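Local coordinates for protein thiosulfate reductase (Thermus thermophilus, PDB 2VPZ) that probably reduces sulfur compounds such as polysulfide or thiosulfate at a molybdenum centre bound by two molybdopterin guanine dinucleotides, with a [4Fe-4S] cluster nearby, at residues 267-272 with 351-356; 668-671 with 675-678; 691-696 with 739-744. All coordinates share one frame; numbering follows the deposited sequence.

Interactions 2 and 3 belong to one six-stranded sheet in the C-terminal dinucleotide-binding region, with centres about 9 Å apart. Strands 666-671 and 738-744 are neighbours there: Leu-669 CB lies 3.6 Å from Val-739 CG2, and a probable hydrogen bond runs from Met-668 N to Glu-742 O. Interaction 2 extends this sheet through a hairpin, whereas interaction 3 packs side chains between strands that are not adjacent in it. In each, one side chain (Glu-677 or Val-693) comes to about 11 Å from a bound guanine dinucleotide cofactor. Interaction 1 joins two helix ends elsewhere, its centre about 45 Å and 40 Å from those of interactions 2 and 3, and lies away from the cofactor sites.

Interaction 1 (267-272 with 351-356); sequences VLIYED and NVLLGN
Leu-353 reaches across to Leu-268 and Ile-269 with a single methyl, CD1, and the contact between the segments is entirely apolar. Leu-353 CD1 lies 3.9 Å from Ile-269 CG1 and meets Leu-268 at its CB, 4.2 Å away. The side chains of Leu-353 and Ile-269 cross at about a right angle, so a branch end meets the flank of the isoleucine. Leu-353 has CG beside its backbone N (chi1 -72°), and its extended second torsion carries CD1 across; the CA atoms of Leu-268 and Leu-353, the nearest pair between the segments, are 7.4 Å apart. Branched aliphatic residues suit this buried spot, having no polar atoms that would need partners. Helices 309-320 and 287-292 add cover, through Ala-320 beside Leu-268 and Leu-289 beside Ile-269.

Both segments are the C-terminal ends of helices, 257-270 and 341-354, and each finishes in a Schellman motif, with Asp-272 and Gly-355 taking positive phi. Gly-355, lacking a CB, adopts this backbone easily.

Polar bonds are made within the segments and to their surroundings, not across the contact. Asn-356 ND2 donates to Asn-351 OD1 over 3.0 Å, in the carbonyl plane and on a lone pair. Leu-328 N also bonds Asn-351 OD1, and Asn-356 ND2 bonds Ala-326 O, tying 351-356 to strand 326-327 and the residue after it. Glu-271 forms a salt bridge with Arg-317.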
loop_
_atom_site.group_PDB
_atom_site.type_symbol
_atom_site.label_atom_id
_atom_site.label_comp_id
_atom_site.label_asym_id
_atom_site.label_seq_id
_atom_site.Cartn_x
_atom_site.Cartn_y
_atom_site.Cartn_z
ATOM N N VAL A 267 31.670 -25.956 -9.834
ATOM C CA VAL A 267 32.017 -24.649 -9.256
ATOM C C VAL A 267 32.544 -24.718 -7.794
ATOM O O VAL A 267 33.478 -24.009 -7.448
ATOM C CB VAL A 267 30.844 -23.575 -9.362
ATOM C CG1 VAL A 267 31.264 -22.247 -8.686
ATOM C CG2 VAL A 267 30.488 -23.320 -10.845
ATOM N N LEU A 268 31.984 -25.588 -6.954
ATOM C CA LEU A 268 32.443 -25.752 -5.561
ATOM C C LEU A 268 33.820 -26.470 -5.474
ATOM O O LEU A 268 34.602 -26.225 -4.543
ATOM C CB LEU A 268 31.391 -26.489 -4.691
ATOM C CG LEU A 268 29.917 -26.031 -4.686
ATOM C CD1 LEU A 268 29.011 -27.118 -4.057
ATOM C CD2 LEU A 268 29.772 -24.684 -3.949
ATOM N N ILE A 269 34.114 -27.368 -6.414
ATOM C CA ILE A 269 35.403 -28.062 -6.435
ATOM C C ILE A 269 36.493 -27.175 -7.098
ATOM O O ILE A 269 37.531 -26.905 -6.490
ATOM C CB ILE A 269 35.318 -29.491 -7.188
ATOM C CG1 ILE A 269 34.639 -30.537 -6.300
ATOM C CG2 ILE A 269 36.736 -29.972 -7.587
ATOM C CD1 ILE A 269 34.249 -31.860 -7.014
ATOM N N TYR A 270 36.232 -26.671 -8.304
ATOM C CA TYR A 270 37.185 -25.833 -9.053
ATOM C C TYR A 270 37.424 -24.377 -8.627
ATOM O O TYR A 270 38.445 -23.788 -8.967
ATOM C CB TYR A 270 36.913 -25.893 -10.563
ATOM C CG TYR A 270 37.377 -27.178 -11.215
ATOM C CD1 TYR A 270 36.776 -28.399 -10.890
ATOM C CD2 TYR A 270 38.433 -27.189 -12.139
ATOM C CE1 TYR A 270 37.206 -29.607 -11.458
ATOM C CE2 TYR A 270 38.877 -28.394 -12.719
ATOM C CZ TYR A 270 38.258 -29.601 -12.372
ATOM O OH TYR A 270 38.676 -30.789 -12.921
ATOM N N GLU A 271 36.468 -23.772 -7.927
ATOM C CA GLU A 271 36.680 -22.419 -7.456
ATOM C C GLU A 271 37.150 -22.524 -6.020
ATOM O O GLU A 271 37.350 -21.520 -5.326
ATOM C CB GLU A 271 35.450 -21.536 -7.566
ATOM C CG GLU A 271 35.286 -20.852 -8.905
ATOM C CD GLU A 271 34.188 -19.814 -8.880
ATOM O OE1 GLU A 271 33.804 -19.426 -7.757
ATOM O OE2 GLU A 271 33.723 -19.392 -9.958
ATOM N N ASP A 272 37.283 -23.759 -5.573
ATOM C CA ASP A 272 37.795 -24.057 -4.243
ATOM C C ASP A 272 36.922 -23.491 -3.104
ATOM O O ASP A 272 37.441 -22.860 -2.176
ATOM C CB ASP A 272 39.218 -23.489 -4.183
ATOM C CG ASP A 272 40.025 -23.970 -2.986
ATOM O OD1 ASP A 272 40.042 -25.198 -2.755
ATOM O OD2 ASP A 272 40.637 -23.113 -2.319
ATOM N N ASN A 351 25.498 -31.606 -1.210
ATOM C CA ASN A 351 25.248 -31.470 0.232
ATOM C C ASN A 351 26.503 -31.872 1.041
ATOM O O ASN A 351 26.859 -31.213 2.033
ATOM C CB ASN A 351 24.007 -32.273 0.671
ATOM C CG ASN A 351 22.700 -31.602 0.270
ATOM O OD1 ASN A 351 22.408 -30.498 0.717
ATOM N ND2 ASN A 351 21.925 -32.257 -0.589
ATOM N N VAL A 352 27.167 -32.937 0.604
ATOM C CA VAL A 352 28.396 -33.423 1.227
ATOM C C VAL A 352 29.514 -32.354 1.112
ATOM O O VAL A 352 30.137 -31.999 2.122
ATOM C CB VAL A 352 28.836 -34.795 0.580
ATOM C CG1 VAL A 352 30.321 -35.061 0.809
ATOM C CG2 VAL A 352 28.021 -35.933 1.192
ATOM N N LEU A 353 29.724 -31.822 -0.099
ATOM C CA LEU A 353 30.716 -30.766 -0.410
ATOM C C LEU A 353 30.498 -29.463 0.403
ATOM O O LEU A 353 31.413 -28.637 0.553
ATOM C CB LEU A 353 30.717 -30.420 -1.926
ATOM C CG LEU A 353 31.279 -31.369 -3.004
ATOM C CD1 LEU A 353 31.300 -30.645 -4.353
ATOM C CD2 LEU A 353 32.709 -31.830 -2.666
ATOM N N LEU A 354 29.280 -29.278 0.902
ATOM C CA LEU A 354 28.925 -28.115 1.703
ATOM C C LEU A 354 29.153 -28.404 3.214
ATOM O O LEU A 354 29.172 -27.477 4.023
ATOM C CB LEU A 354 27.461 -27.662 1.418
ATOM C CG LEU A 354 27.116 -26.961 0.083
ATOM C CD1 LEU A 354 25.579 -26.931 -0.109
ATOM C CD2 LEU A 354 27.708 -25.525 0.022
ATOM N N GLY A 355 29.353 -29.677 3.557
ATOM C CA GLY A 355 29.575 -30.149 4.921
ATOM C C GLY A 355 28.342 -30.139 5.819
ATOM O O GLY A 355 28.460 -30.037 7.050
ATOM N N ASN A 356 27.153 -30.279 5.238
ATOM C CA ASN A 356 25.919 -30.206 6.027
ATOM C C ASN A 356 25.292 -31.455 6.646
ATOM O O ASN A 356 24.421 -31.336 7.501
ATOM C CB ASN A 356 24.816 -29.443 5.239
ATOM C CG ASN A 356 24.404 -30.124 3.904
ATOM O OD1 ASN A 356 24.457 -31.350 3.757
ATOM N ND2 ASN A 356 23.962 -29.308 2.936
#

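Interaction 2 (668-671 with 675-678); sequences MLVN and VKEG
Leu-669 O is gripped from the facing strand by Glu-677 N, a hydrogen bond of 2.9 Å, and by a CA-H...O contact from Lys-676 CA at 3.2 Å. Val-675 O is held in the same manner: Asn-671 N donates to it at 3.0 Å while Val-670 CA lies 3.2 Å away. Leu-669 and Glu-677 thus form an antiparallel hydrogen-bonded pair, and Val-670 with Lys-676 the non-hydrogen-bonded pair next to it, in a beta hairpin; the N-to-C directions of the short segments 668-671 and 676-678 differ by 155°.

On the face with Val-670 and Lys-676, the two side chains run alongside one another, Val-670 CG2 being 3.8 Å from Lys-676 CG. The lysine offers its aliphatic stem to the valine while its ammonium forms a salt bridge with Glu-742 of strand 738-744. Met-668 bends at chi2 (-65°) and again at chi3, folding its flexible thioether so that CE lies over the peptide joining Glu-677 to Gly-678, 3.5 Å from Gly-678 N, and also reaches Lys-676 CB at 3.8 Å.

Leu-669 and Glu-677 share the other face. Buried Glu-677 has its carboxylate engaged by Ser-715 N and by a salt bridge to Lys-702. Leu-669 packs on Val-739 and Leu-741, and backbone bonds of Met-668 and Val-670 join the hairpin to strand 738-744, leaving strand 666-671 between 676-683 and 738-744.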
loop_
_atom_site.group_PDB
_atom_site.type_symbol
_atom_site.label_atom_id
_atom_site.label_comp_id
_atom_site.label_asym_id
_atom_site.label_seq_id
_atom_site.Cartn_x
_atom_site.Cartn_y
_atom_site.Cartn_z
ATOM N N MET A 668 -9.952 -31.603 -24.670
ATOM C CA MET A 668 -9.607 -33.029 -24.436
ATOM C C MET A 668 -8.071 -33.070 -24.543
ATOM O O MET A 668 -7.486 -32.336 -25.351
ATOM C CB MET A 668 -10.127 -33.999 -25.526
ATOM C CG MET A 668 -11.623 -34.120 -25.726
ATOM S SD MET A 668 -12.495 -34.826 -24.266
ATOM C CE MET A 668 -11.771 -36.496 -24.157
ATOM N N LEU A 669 -7.436 -33.907 -23.725
ATOM C CA LEU A 669 -5.975 -34.110 -23.817
ATOM C C LEU A 669 -5.772 -35.471 -24.565
ATOM O O LEU A 669 -6.337 -36.498 -24.191
ATOM C CB LEU A 669 -5.304 -34.175 -22.407
ATOM C CG LEU A 669 -5.454 -32.890 -21.579
ATOM C CD1 LEU A 669 -4.977 -33.127 -20.146
ATOM C CD2 LEU A 669 -4.694 -31.697 -22.222
ATOM N N VAL A 670 -5.004 -35.429 -25.651
ATOM C CA VAL A 670 -4.737 -36.643 -26.425
ATOM C C VAL A 670 -3.205 -36.918 -26.361
ATOM O O VAL A 670 -2.403 -36.007 -26.600
ATOM C CB VAL A 670 -5.226 -36.468 -27.935
ATOM C CG1 VAL A 670 -5.313 -37.846 -28.626
ATOM C CG2 VAL A 670 -6.618 -35.758 -27.959
ATOM N N ASN A 671 -2.791 -38.127 -25.991
ATOM C CA ASN A 671 -1.351 -38.397 -25.910
ATOM C C ASN A 671 -0.756 -38.925 -27.233
ATOM O O ASN A 671 -1.494 -39.157 -28.192
ATOM C CB ASN A 671 -0.956 -39.303 -24.690
ATOM C CG ASN A 671 -1.438 -40.761 -24.807
ATOM O OD1 ASN A 671 -1.194 -41.574 -23.890
ATOM N ND2 ASN A 671 -2.096 -41.098 -25.907
ATOM N N VAL A 675 -4.680 -41.933 -26.827
ATOM C CA VAL A 675 -5.608 -41.963 -25.695
ATOM C C VAL A 675 -6.074 -40.517 -25.352
ATOM O O VAL A 675 -5.251 -39.581 -25.252
ATOM C CB VAL A 675 -4.994 -42.675 -24.398
ATOM C CG1 VAL A 675 -6.017 -42.697 -23.260
ATOM C CG2 VAL A 675 -4.561 -44.124 -24.739
ATOM N N LYS A 676 -7.403 -40.340 -25.247
ATOM C CA LYS A 676 -8.104 -39.078 -24.921
ATOM C C LYS A 676 -8.522 -39.059 -23.448
ATOM O O LYS A 676 -9.001 -40.078 -22.946
ATOM C CB LYS A 676 -9.390 -38.927 -25.748
ATOM C CG LYS A 676 -9.289 -38.250 -27.080
ATOM C CD LYS A 676 -10.340 -38.820 -28.034
ATOM C CE LYS A 676 -10.247 -38.222 -29.433
ATOM N NZ LYS A 676 -10.936 -36.887 -29.539
ATOM N N GLU A 677 -8.380 -37.922 -22.773
ATOM C CA GLU A 677 -8.821 -37.838 -21.383
ATOM C C GLU A 677 -9.908 -36.744 -21.128
ATOM O O GLU A 677 -9.651 -35.542 -21.305
ATOM C CB GLU A 677 -7.614 -37.743 -20.405
ATOM C CG GLU A 677 -7.332 -39.086 -19.684
ATOM C CD GLU A 677 -8.559 -39.589 -18.913
ATOM O OE1 GLU A 677 -9.001 -38.845 -18.009
ATOM O OE2 GLU A 677 -9.082 -40.682 -19.219
ATOM N N GLY A 678 -11.114 -37.254 -20.792
ATOM C CA GLY A 678 -12.350 -36.503 -20.494
ATOM C C GLY A 678 -12.181 -35.003 -20.525
ATOM O O GLY A 678 -11.061 -34.598 -20.163
#

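Interaction 3 (691-696 with 739-744); sequences DCVYIV and VRLEKA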
loop_
_atom_site.group_PDB
_atom_site.type_symbol
_atom_site.label_atom_id
_atom_site.label_comp_id
_atom_site.label_asym_id
_atom_site.label_seq_id
_atom_site.Cartn_x
_atom_site.Cartn_y
_atom_site.Cartn_z
ATOM N N ASP A 691 6.929 -25.220 -23.548
ATOM C CA ASP A 691 7.333 -26.655 -23.694
ATOM C C ASP A 691 6.368 -27.608 -23.002
ATOM O O ASP A 691 6.435 -28.834 -23.177
ATOM C CB ASP A 691 8.513 -27.075 -22.820
ATOM C CG ASP A 691 9.811 -26.422 -23.129
ATOM O OD1 ASP A 691 10.231 -26.481 -24.281
ATOM O OD2 ASP A 691 10.435 -25.935 -22.168
ATOM N N CYS A 692 5.651 -27.048 -22.046
ATOM C CA CYS A 692 4.870 -27.825 -21.131
ATOM C C CYS A 692 3.460 -27.483 -20.922
ATOM O O CYS A 692 2.983 -26.416 -21.306
ATOM C CB CYS A 692 5.564 -27.797 -19.748
ATOM S SG CYS A 692 7.271 -28.317 -19.631
ATOM N N VAL A 693 2.843 -28.400 -20.196
ATOM C CA VAL A 693 1.460 -28.362 -19.781
ATOM C C VAL A 693 1.451 -29.134 -18.416
ATOM O O VAL A 693 2.265 -30.037 -18.177
ATOM C CB VAL A 693 0.569 -29.011 -20.941
ATOM C CG1 VAL A 693 -0.275 -30.152 -20.440
ATOM C CG2 VAL A 693 -0.296 -27.909 -21.602
ATOM N N TYR A 694 0.575 -28.734 -17.507
ATOM C CA TYR A 694 0.501 -29.297 -16.151
ATOM C C TYR A 694 -0.962 -29.567 -15.684
ATOM O O TYR A 694 -1.850 -28.772 -16.003
ATOM C CB TYR A 694 1.180 -28.291 -15.174
ATOM C CG TYR A 694 1.041 -28.583 -13.676
ATOM C CD1 TYR A 694 1.947 -29.413 -13.017
ATOM C CD2 TYR A 694 -0.030 -28.055 -12.929
ATOM C CE1 TYR A 694 1.808 -29.733 -11.645
ATOM C CE2 TYR A 694 -0.187 -28.364 -11.553
ATOM C CZ TYR A 694 0.742 -29.209 -10.916
ATOM O OH TYR A 694 0.618 -29.532 -9.578
ATOM N N ILE A 695 -1.222 -30.687 -15.006
ATOM C CA ILE A 695 -2.550 -30.993 -14.427
ATOM C C ILE A 695 -2.347 -31.694 -13.070
ATOM O O ILE A 695 -1.334 -32.372 -12.871
ATOM C CB ILE A 695 -3.461 -31.936 -15.331
ATOM C CG1 ILE A 695 -2.804 -33.294 -15.540
ATOM C CG2 ILE A 695 -3.825 -31.215 -16.658
ATOM C CD1 ILE A 695 -3.734 -34.398 -16.147
ATOM N N VAL A 696 -3.256 -31.501 -12.114
ATOM C CA VAL A 696 -3.148 -32.180 -10.821
ATOM C C VAL A 696 -3.576 -33.663 -10.997
ATOM O O VAL A 696 -4.599 -33.933 -11.641
ATOM C CB VAL A 696 -4.032 -31.483 -9.727
ATOM C CG1 VAL A 696 -4.235 -32.421 -8.496
ATOM C CG2 VAL A 696 -3.386 -30.135 -9.293
ATOM N N VAL A 739 1.468 -34.724 -24.666
ATOM C CA VAL A 739 0.044 -34.551 -24.845
ATOM C C VAL A 739 -0.278 -33.308 -25.708
ATOM O O VAL A 739 0.501 -32.344 -25.704
ATOM C CB VAL A 739 -0.586 -34.417 -23.418
ATOM C CG1 VAL A 739 -0.628 -32.950 -22.992
ATOM C CG2 VAL A 739 -1.929 -35.096 -23.357
ATOM N N ARG A 740 -1.369 -33.347 -26.484
ATOM C CA ARG A 740 -1.805 -32.190 -27.282
ATOM C C ARG A 740 -3.276 -31.863 -26.930
ATOM O O ARG A 740 -4.013 -32.739 -26.462
ATOM C CB ARG A 740 -1.637 -32.429 -28.772
ATOM C CG ARG A 740 -2.602 -33.416 -29.262
ATOM C CD ARG A 740 -2.274 -33.907 -30.618
ATOM N NE ARG A 740 -3.545 -34.124 -31.247
ATOM C CZ ARG A 740 -4.069 -35.306 -31.462
ATOM N NH1 ARG A 740 -3.388 -36.371 -31.105
ATOM N NH2 ARG A 740 -5.290 -35.424 -31.987
ATOM N N LEU A 741 -3.695 -30.613 -27.131
ATOM C CA LEU A 741 -5.043 -30.169 -26.771
ATOM C C LEU A 741 -6.005 -29.965 -27.957
ATOM O O LEU A 741 -5.666 -29.310 -28.941
ATOM C CB LEU A 741 -4.989 -28.896 -25.891
ATOM C CG LEU A 741 -3.814 -28.246 -25.132
ATOM C CD1 LEU A 741 -4.503 -27.325 -24.114
ATOM C CD2 LEU A 741 -2.822 -29.197 -24.404
ATOM N N GLU A 742 -7.210 -30.512 -27.821
ATOM C CA GLU A 742 -8.264 -30.498 -28.834
ATOM C C GLU A 742 -9.519 -29.832 -28.231
ATOM O O GLU A 742 -10.015 -30.292 -27.206
ATOM C CB GLU A 742 -8.533 -31.960 -29.220
ATOM C CG GLU A 742 -9.548 -32.275 -30.322
ATOM C CD GLU A 742 -9.688 -33.793 -30.573
ATOM O OE1 GLU A 742 -10.599 -34.422 -29.980
ATOM O OE2 GLU A 742 -8.859 -34.338 -31.352
ATOM N N LYS A 743 -10.010 -28.752 -28.842
ATOM C CA LYS A 743 -11.204 -28.027 -28.362
ATOM C C LYS A 743 -12.400 -28.979 -28.099
ATOM O O LYS A 743 -12.734 -29.827 -28.930
ATOM C CB LYS A 743 -11.610 -26.926 -29.362
ATOM C CG LYS A 743 -11.798 -25.497 -28.784
ATOM C CD LYS A 743 -12.711 -25.409 -27.539
ATOM C CE LYS A 743 -13.495 -24.070 -27.472
ATOM N NZ LYS A 743 -13.090 -23.012 -28.485
ATOM N N ALA A 744 -13.048 -28.828 -26.948
ATOM C CA ALA A 744 -14.168 -29.679 -26.554
ATOM C C ALA A 744 -15.315 -28.838 -25.977
ATOM O O ALA A 744 -15.127 -27.652 -25.736
ATOM C CB ALA A 744 -13.679 -30.719 -25.502
#
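Val-693 sends its two methyls to different residues of strand 738-744, one to Val-739 and the other to Leu-741. The strands form one six-stranded mixed sheet, and side chains meeting across a skipped strand are consistent with its closing into the double-psi beta barrel of the molybdopterin dinucleotide-binding family. Strand 619-624 runs between 692-696 and 738-744, and no hydrogen bond links the two segments. Their nearest CA atoms, those of Val-693 and Val-739, are 8.1 Å apart, a spacing that side chains rather than backbones must bridge.

Val-693, Val-739 and Leu-741 all have their CB atoms directed toward the opposite segment. The valines cross at about a right angle, whereas Val-693 and Leu-741 slide past each other in opposite directions. Leu-741 CG nearly eclipses its own backbone N (chi1 -14°), and from there CD2 comes to 4.0 Å from Val-693 CG2. Beta-branched valine suits an extended strand and offers two methyls, one to each partner, while leucine has one more carbon in its chain.

Farther out, backbone hydrogen bonds from Val-693 to Arg-620 and Leu-622 fix strand 692-696 against 619-624. Val-693 also touches Val-649 and Tyr-619, and Leu-741 leans on Val-667, so side chains from strands 619-624, 648-650 and 666-671 pack around it. The next residue of the strand, Tyr-694, is engaged elsewhere, in an edge-to-face ring contact with Trp-650 and a cation-pi contact with Arg-238.

At the centre, Val-693 CG1 lies 3.8 Å from Val-739 CG1.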